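Local atomic coordinates of OsmC family protein (Rhodothermus marinus, PDB entry 5CML), a protein that probably hydrolyses carboxylic esters, this chain being the alpha/beta-hydrolase esterase domain of a longer protein that also carries an OsmC domain. Residues Leu193-Pro198 against Gly241-Ala246; Ala129-Pro134 against His229-Ser234; Val125-Thr130 against Gly245-Arg250. All coordinates share one frame; numbering follows the deposited sequence.

Interaction 1. Residues Leu193-Pro198 against Gly241-Ala246; sequences LLFHSP and GEVLGA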
# COMPACT_ATOMS: atom_id res chain seq x y z
N LEU A 193 8.60 7.63 -2.99
CA LEU A 193 7.67 8.71 -3.32
C LEU A 193 6.51 8.70 -2.33
O LEU A 193 5.77 7.72 -2.21
CB LEU A 193 7.16 8.57 -4.77
CG LEU A 193 6.03 9.52 -5.17
CD1 LEU A 193 6.45 11.01 -5.02
CD2 LEU A 193 5.57 9.24 -6.60
N LEU A 194 6.39 9.79 -1.57
CA LEU A 194 5.32 9.96 -0.60
C LEU A 194 4.24 10.88 -1.14
O LEU A 194 4.55 12.01 -1.50
CB LEU A 194 5.86 10.57 0.69
CG LEU A 194 6.97 9.80 1.40
CD1 LEU A 194 7.72 10.73 2.35
CD2 LEU A 194 6.37 8.63 2.15
N PHE A 195 3.00 10.42 -1.14
CA PHE A 195 1.84 11.28 -1.40
C PHE A 195 1.12 11.52 -0.10
O PHE A 195 0.93 10.58 0.67
CB PHE A 195 0.84 10.63 -2.34
CG PHE A 195 1.32 10.41 -3.75
CD1 PHE A 195 1.12 11.37 -4.73
CD2 PHE A 195 1.90 9.20 -4.12
CE1 PHE A 195 1.52 11.13 -6.05
CE2 PHE A 195 2.30 8.97 -5.42
CZ PHE A 195 2.11 9.94 -6.38
N HIS A 196 0.67 12.76 0.16
CA HIS A 196 -0.12 13.01 1.34
C HIS A 196 -0.90 14.29 1.18
O HIS A 196 -0.38 15.26 0.64
CB HIS A 196 0.78 13.12 2.57
CG HIS A 196 0.17 12.60 3.84
ND1 HIS A 196 0.69 11.52 4.51
CD2 HIS A 196 -0.90 13.02 4.57
CE1 HIS A 196 -0.02 11.29 5.61
NE2 HIS A 196 -0.99 12.19 5.66
N SER A 197 -2.12 14.31 1.69
CA SER A 197 -2.92 15.52 1.71
C SER A 197 -2.69 16.34 2.96
O SER A 197 -2.76 15.82 4.07
CB SER A 197 -4.39 15.20 1.63
OG SER A 197 -5.13 16.38 1.81
N PRO A 198 -2.45 17.65 2.78
CA PRO A 198 -2.30 18.49 3.97
C PRO A 198 -3.59 18.53 4.77
O PRO A 198 -3.53 18.80 5.96
CB PRO A 198 -1.94 19.87 3.40
CG PRO A 198 -2.16 19.81 1.97
CD PRO A 198 -2.16 18.38 1.54
N GLY A 241 -2.28 8.18 -9.52
CA GLY A 241 -1.90 7.10 -10.42
C GLY A 241 -0.98 7.56 -11.56
O GLY A 241 0.01 6.91 -11.87
N GLU A 242 -1.29 8.70 -12.16
CA GLU A 242 -0.51 9.20 -13.31
C GLU A 242 0.89 9.64 -12.88
O GLU A 242 1.88 9.33 -13.53
CB GLU A 242 -1.27 10.35 -14.04
CG GLU A 242 -2.55 9.87 -14.68
CD GLU A 242 -3.30 10.94 -15.46
OE1 GLU A 242 -2.79 12.07 -15.60
OE2 GLU A 242 -4.39 10.62 -15.98
N VAL A 243 0.97 10.36 -11.77
CA VAL A 243 2.27 10.81 -11.29
C VAL A 243 3.11 9.63 -10.84
O VAL A 243 4.29 9.56 -11.13
CB VAL A 243 2.10 11.82 -10.15
CG1 VAL A 243 3.42 12.17 -9.50
CG2 VAL A 243 1.41 13.13 -10.67
N LEU A 244 2.49 8.71 -10.11
CA LEU A 244 3.19 7.54 -9.60
C LEU A 244 3.79 6.73 -10.76
O LEU A 244 4.97 6.34 -10.74
CB LEU A 244 2.24 6.70 -8.74
CG LEU A 244 2.77 5.67 -7.74
CD1 LEU A 244 1.58 4.91 -7.15
CD2 LEU A 244 3.72 4.76 -8.36
N GLY A 245 2.99 6.49 -11.79
CA GLY A 245 3.46 5.72 -12.93
C GLY A 245 4.62 6.39 -13.64
O GLY A 245 5.60 5.75 -14.01
N ALA A 246 4.52 7.70 -13.82
CA ALA A 246 5.59 8.44 -14.49
C ALA A 246 6.88 8.43 -13.67
O ALA A 246 7.98 8.27 -14.20
CB ALA A 246 5.12 9.89 -14.77

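Interaction 2. Residues Ala129-Pro134 against His229-Ser234; sequences ATIGAP and HLLSNS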
# COMPACT_ATOMS: atom_id res chain seq x y z
N ALA A 129 6.21 3.58 -3.19
CA ALA A 129 5.37 4.78 -3.15
C ALA A 129 4.25 4.54 -2.14
O ALA A 129 3.68 3.43 -2.07
CB ALA A 129 4.80 5.11 -4.52
N THR A 130 3.92 5.57 -1.36
CA THR A 130 2.84 5.45 -0.41
C THR A 130 1.91 6.64 -0.46
O THR A 130 2.29 7.71 -0.93
CB THR A 130 3.35 5.30 1.05
OG1 THR A 130 4.09 6.47 1.43
CG2 THR A 130 4.25 4.08 1.19
N ILE A 131 0.69 6.43 0.03
CA ILE A 131 -0.37 7.44 0.03
C ILE A 131 -0.98 7.52 1.44
O ILE A 131 -1.61 6.56 1.90
CB ILE A 131 -1.49 7.08 -0.97
CG1 ILE A 131 -0.90 6.79 -2.35
CG2 ILE A 131 -2.56 8.16 -1.03
CD1 ILE A 131 -1.73 5.83 -3.17
N GLY A 132 -0.80 8.65 2.12
CA GLY A 132 -1.43 8.82 3.42
C GLY A 132 -0.86 7.91 4.50
O GLY A 132 -1.56 7.58 5.45
N ALA A 133 0.39 7.51 4.37
CA ALA A 133 0.98 6.53 5.31
C ALA A 133 1.31 7.15 6.67
O ALA A 133 1.86 8.25 6.74
CB ALA A 133 2.23 5.91 4.72
N PRO A 134 1.01 6.42 7.76
CA PRO A 134 1.44 6.88 9.08
C PRO A 134 2.92 6.58 9.27
O PRO A 134 3.43 5.68 8.63
CB PRO A 134 0.55 6.08 10.03
CG PRO A 134 0.28 4.82 9.31
CD PRO A 134 0.19 5.21 7.83
N HIS A 229 -8.41 11.38 3.09
CA HIS A 229 -7.58 10.20 3.31
C HIS A 229 -7.90 9.06 2.34
O HIS A 229 -7.00 8.34 1.89
CB HIS A 229 -7.77 9.74 4.75
CG HIS A 229 -6.85 8.63 5.16
ND1 HIS A 229 -5.49 8.78 5.24
CD2 HIS A 229 -7.11 7.34 5.49
CE1 HIS A 229 -4.94 7.63 5.60
NE2 HIS A 229 -5.90 6.74 5.77
N LEU A 230 -9.17 8.90 2.01
CA LEU A 230 -9.62 7.81 1.15
C LEU A 230 -9.80 8.20 -0.34
O LEU A 230 -10.30 7.41 -1.13
CB LEU A 230 -10.92 7.25 1.71
CG LEU A 230 -10.81 6.67 3.12
CD1 LEU A 230 -12.16 6.18 3.61
CD2 LEU A 230 -9.77 5.55 3.18
N LEU A 231 -9.35 9.40 -0.70
CA LEU A 231 -9.40 9.90 -2.08
C LEU A 231 -10.79 9.75 -2.70
O LEU A 231 -10.96 9.15 -3.77
CB LEU A 231 -8.36 9.19 -2.94
CG LEU A 231 -6.91 9.33 -2.47
CD1 LEU A 231 -5.98 8.59 -3.43
CD2 LEU A 231 -6.49 10.78 -2.37
N SER A 232 -11.77 10.36 -2.05
CA SER A 232 -13.15 10.28 -2.51
C SER A 232 -13.41 11.11 -3.77
O SER A 232 -14.44 10.92 -4.43
CB SER A 232 -14.10 10.73 -1.39
OG SER A 232 -13.98 12.11 -1.14
N ASN A 233 -12.49 12.01 -4.11
CA ASN A 233 -12.52 12.74 -5.38
C ASN A 233 -11.68 11.98 -6.41
O ASN A 233 -10.46 11.89 -6.27
CB ASN A 233 -12.00 14.16 -5.20
CG ASN A 233 -12.07 14.99 -6.47
OD1 ASN A 233 -12.32 14.47 -7.56
ND2 ASN A 233 -11.83 16.29 -6.33
N SER A 234 -12.31 11.41 -7.43
CA SER A 234 -11.57 10.57 -8.36
C SER A 234 -10.54 11.36 -9.18
O SER A 234 -9.62 10.77 -9.74
CB SER A 234 -12.53 9.83 -9.28
OG SER A 234 -13.23 10.74 -10.09

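Interaction 3. Residues Val125-Thr130 against Gly245-Arg250; sequences VKAVAT and GAWARR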
# COMPACT_ATOMS: atom_id res chain seq x y z
N VAL A 125 12.46 -5.29 -5.65
CA VAL A 125 11.69 -4.04 -5.57
C VAL A 125 12.65 -2.89 -5.84
O VAL A 125 13.65 -2.73 -5.14
CB VAL A 125 11.00 -3.86 -4.19
CG1 VAL A 125 10.40 -2.46 -4.00
CG2 VAL A 125 9.95 -4.96 -3.97
N LYS A 126 12.31 -2.06 -6.84
CA LYS A 126 13.19 -0.98 -7.28
C LYS A 126 12.68 0.39 -6.84
O LYS A 126 13.40 1.37 -6.95
CB LYS A 126 13.34 -1.01 -8.80
CG LYS A 126 13.91 -2.33 -9.32
CD LYS A 126 15.34 -2.56 -8.84
CE LYS A 126 15.94 -3.87 -9.39
NZ LYS A 126 16.75 -4.60 -8.35
N ALA A 127 11.44 0.46 -6.39
CA ALA A 127 10.82 1.74 -6.03
C ALA A 127 9.63 1.50 -5.13
O ALA A 127 8.97 0.46 -5.23
CB ALA A 127 10.41 2.52 -7.28
N VAL A 128 9.38 2.45 -4.22
CA VAL A 128 8.27 2.34 -3.28
C VAL A 128 7.53 3.65 -3.23
O VAL A 128 8.16 4.72 -3.21
CB VAL A 128 8.76 1.99 -1.84
CG1 VAL A 128 7.58 1.90 -0.84
CG2 VAL A 128 9.61 0.72 -1.85
N ALA A 129 6.21 3.58 -3.19
CA ALA A 129 5.37 4.78 -3.15
C ALA A 129 4.25 4.54 -2.14
O ALA A 129 3.68 3.43 -2.07
CB ALA A 129 4.80 5.11 -4.52
N THR A 130 3.92 5.57 -1.36
CA THR A 130 2.84 5.45 -0.41
C THR A 130 1.91 6.64 -0.46
O THR A 130 2.29 7.71 -0.93
CB THR A 130 3.35 5.30 1.05
OG1 THR A 130 4.09 6.47 1.43
CG2 THR A 130 4.25 4.08 1.19
N GLY A 245 2.99 6.49 -11.79
CA GLY A 245 3.46 5.72 -12.93
C GLY A 245 4.62 6.39 -13.64
O GLY A 245 5.60 5.75 -14.01
N ALA A 246 4.52 7.70 -13.82
CA ALA A 246 5.59 8.44 -14.49
C ALA A 246 6.88 8.43 -13.67
O ALA A 246 7.98 8.27 -14.20
CB ALA A 246 5.12 9.89 -14.77
N TRP A 247 6.73 8.61 -12.37
CA TRP A 247 7.88 8.62 -11.49
C TRP A 247 8.59 7.27 -11.45
O TRP A 247 9.79 7.20 -11.57
CB TRP A 247 7.44 9.03 -10.09
CG TRP A 247 8.50 8.93 -9.07
CD1 TRP A 247 9.49 9.85 -8.82
CD2 TRP A 247 8.72 7.85 -8.17
NE1 TRP A 247 10.30 9.40 -7.80
CE2 TRP A 247 9.84 8.18 -7.38
CE3 TRP A 247 8.06 6.64 -7.94
CZ2 TRP A 247 10.32 7.35 -6.38
CZ3 TRP A 247 8.53 5.81 -6.93
CH2 TRP A 247 9.65 6.17 -6.17
N ALA A 248 7.82 6.21 -11.29
CA ALA A 248 8.43 4.92 -11.09
C ALA A 248 9.09 4.38 -12.35
O ALA A 248 9.95 3.52 -12.27
CB ALA A 248 7.38 3.92 -10.57
N ARG A 249 8.71 4.89 -13.52
CA ARG A 249 9.28 4.42 -14.77
C ARG A 249 10.80 4.63 -14.82
O ARG A 249 11.52 3.88 -15.48
CB ARG A 249 8.60 5.14 -15.94
CG ARG A 249 8.93 4.55 -17.29
CD ARG A 249 8.27 5.36 -18.38
NE ARG A 249 6.87 4.98 -18.47
CZ ARG A 249 6.46 3.85 -19.05
NH1 ARG A 249 7.33 3.02 -19.60
NH2 ARG A 249 5.18 3.56 -19.08
N ARG A 250 11.30 5.64 -14.10
CA ARG A 250 12.74 5.92 -14.02
C ARG A 250 13.51 4.73 -13.43
O ARG A 250 14.69 4.51 -13.74
CB ARG A 250 12.99 7.17 -13.17
CG ARG A 250 14.46 7.61 -13.02
CD ARG A 250 15.08 7.97 -14.37
NE ARG A 250 16.48 8.39 -14.29
CZ ARG A 250 17.52 7.56 -14.29
NH1 ARG A 250 17.32 6.24 -14.36
NH2 ARG A 250 18.75 8.04 -14.23

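Interaction 1. Residues Leu193-Pro198 against Gly241-Ala246
F195 and L193, two residues apart on strand 192-196, meet V243 and L244 of helix 234-252 through van der Waals packing, most of it apolar. The phenyl ring does most of the work, its far end meeting V243 with CE1 and CZ and L244 with CZ and CE2. L244 CB lies 4.0 Å from F195 CZ, and these two side chains run at about a right angle. F195 CZ also sits 4.1 Å from V243 CG1, where ring and branch meet obliquely. Phenylalanine suits this place because its length lets a strand residue bridge to the helix and its apolar surface fits a buried layer.

Strand and helix run almost antiparallel, 171° between directions, with segment axes 10.5 Å apart. This is the layering of the alpha/beta-hydrolase fold, in which the last helix packs on one face of the central sheet while helix 206-214 lies on the other, against L194 and H196.

Backbone contacts complete the interface. The amide N of L244 lies at the ring edge of F195, 3.9 Å from CZ, as packing rather than a bond. With CG anti to its own N (chi1 172°), L193 brings CD2 within 4.2 Å of L244 CA.

Interaction 2. Residues Ala129-Pro134 against His229-Ser234
The imidazole of H229 is turned edge-on to the backbone of G132: its CE1 corner points at the carbonyl O, 3.4 Å away and in the plane of the ring. The torsion that carries CG anti to the backbone N (chi1 -173°) helps swing that edge toward the G132 carbonyl, although the bond leaving CA does not head there. The contact is made by carbon, since both ring nitrogens are engaged elsewhere: ND1 with D200 and NE2 with S109. The carbonyl O of G132 is buried here and has no hydrogen-bonding partner in the model, so the polarised C-H of CE1 may offer it some electrostatic compensation.

S109, H229 and D200 have the geometry of a Ser-His-Asp triad, with S109 on a probable nucleophile elbow of the alpha/beta-hydrolase fold. The histidine stands on the loop following strand 219-223, above the C-terminal end of strand 127-131. G132 suits the turn below it, having a positive phi of 68° and no side chain to collide with the ring, whose CE1 would lie close to any beta carbon.

Alongside, L231 points toward the strand and meets I131 branch to branch, CD1 to CG2 at 4.2 Å. The beta-branched isoleucine fits the strand end, while the leucine's longer arm spans down from the loop; F38, A46 and I50 also touch L231.

Interaction 3. Residues Val125-Thr130 against Gly245-Arg250
W247 reaches from helix 234-252 to strand 127-131, its CB directed at the sheet and its CG anti to the backbone N (chi1 174°), which carries the indole outward from the helix. CB and CG serve as the stem, and beyond them the ring system divides. The pyrrole side, with CD1 and NE1, lies on the part of the indole farther from the strand, whereas CD2 and CE3 lead down the six-membered ring to the atoms that touch. Next along this side, W247 CZ3 lies 3.8 Å from the methyl CB of A127 and, more loosely, 4.5 Å from CB of A129. CH2, next round the ring, lies 3.6 Å from the carbonyl O of V128 and 3.9 Å from A127 CB. CZ2 and CE2 close the ring on the side toward NE1. All these partners approach obliquely.

The strand suits such a guest. A127 and A129 both face the helix, and their single methyls let the bulky indole come close to the backbone; V128 turns its own side chain to the other face, against helix 110-118, and offers the indole its carbonyl. Helix and strand run nearly antiparallel, 160° apart, their segment axes 9.0 Å from each other, in the three-layer alpha/beta/alpha sandwich of alpha/beta-hydrolases. L193 and P191 also touch the indole, and Y251 meets it edge to face.

V128 O is already engaged by the backbone N of L193, so its contact with the indole need not be a hydrogen bond: the packing rests on dispersion and shape, with perhaps a slight electrostatic pull between the C-H of CH2 and that oxygen.

Interactions 1 and 3 use successive parts of helix 234-252 against neighbouring parallel strands, 192-196 and 127-131, and their helix segments overlap at G245 and A246. Backbone pairing joins the strands directly, F195 N lying 2.8 Å from T130 O. Interaction 2 overlaps interaction 3 in A129 and T130 but follows the same strand to its C-terminal end, the two centres lying about 16 Å apart. All three are mainly buried, although V243 and W247 are partly exposed. Their chemistry follows place: aromatic and aliphatic packing between helix and sheet in interactions 1 and 3, and in interaction 2 an aliphatic pair beside a polar histidine of the probable active site.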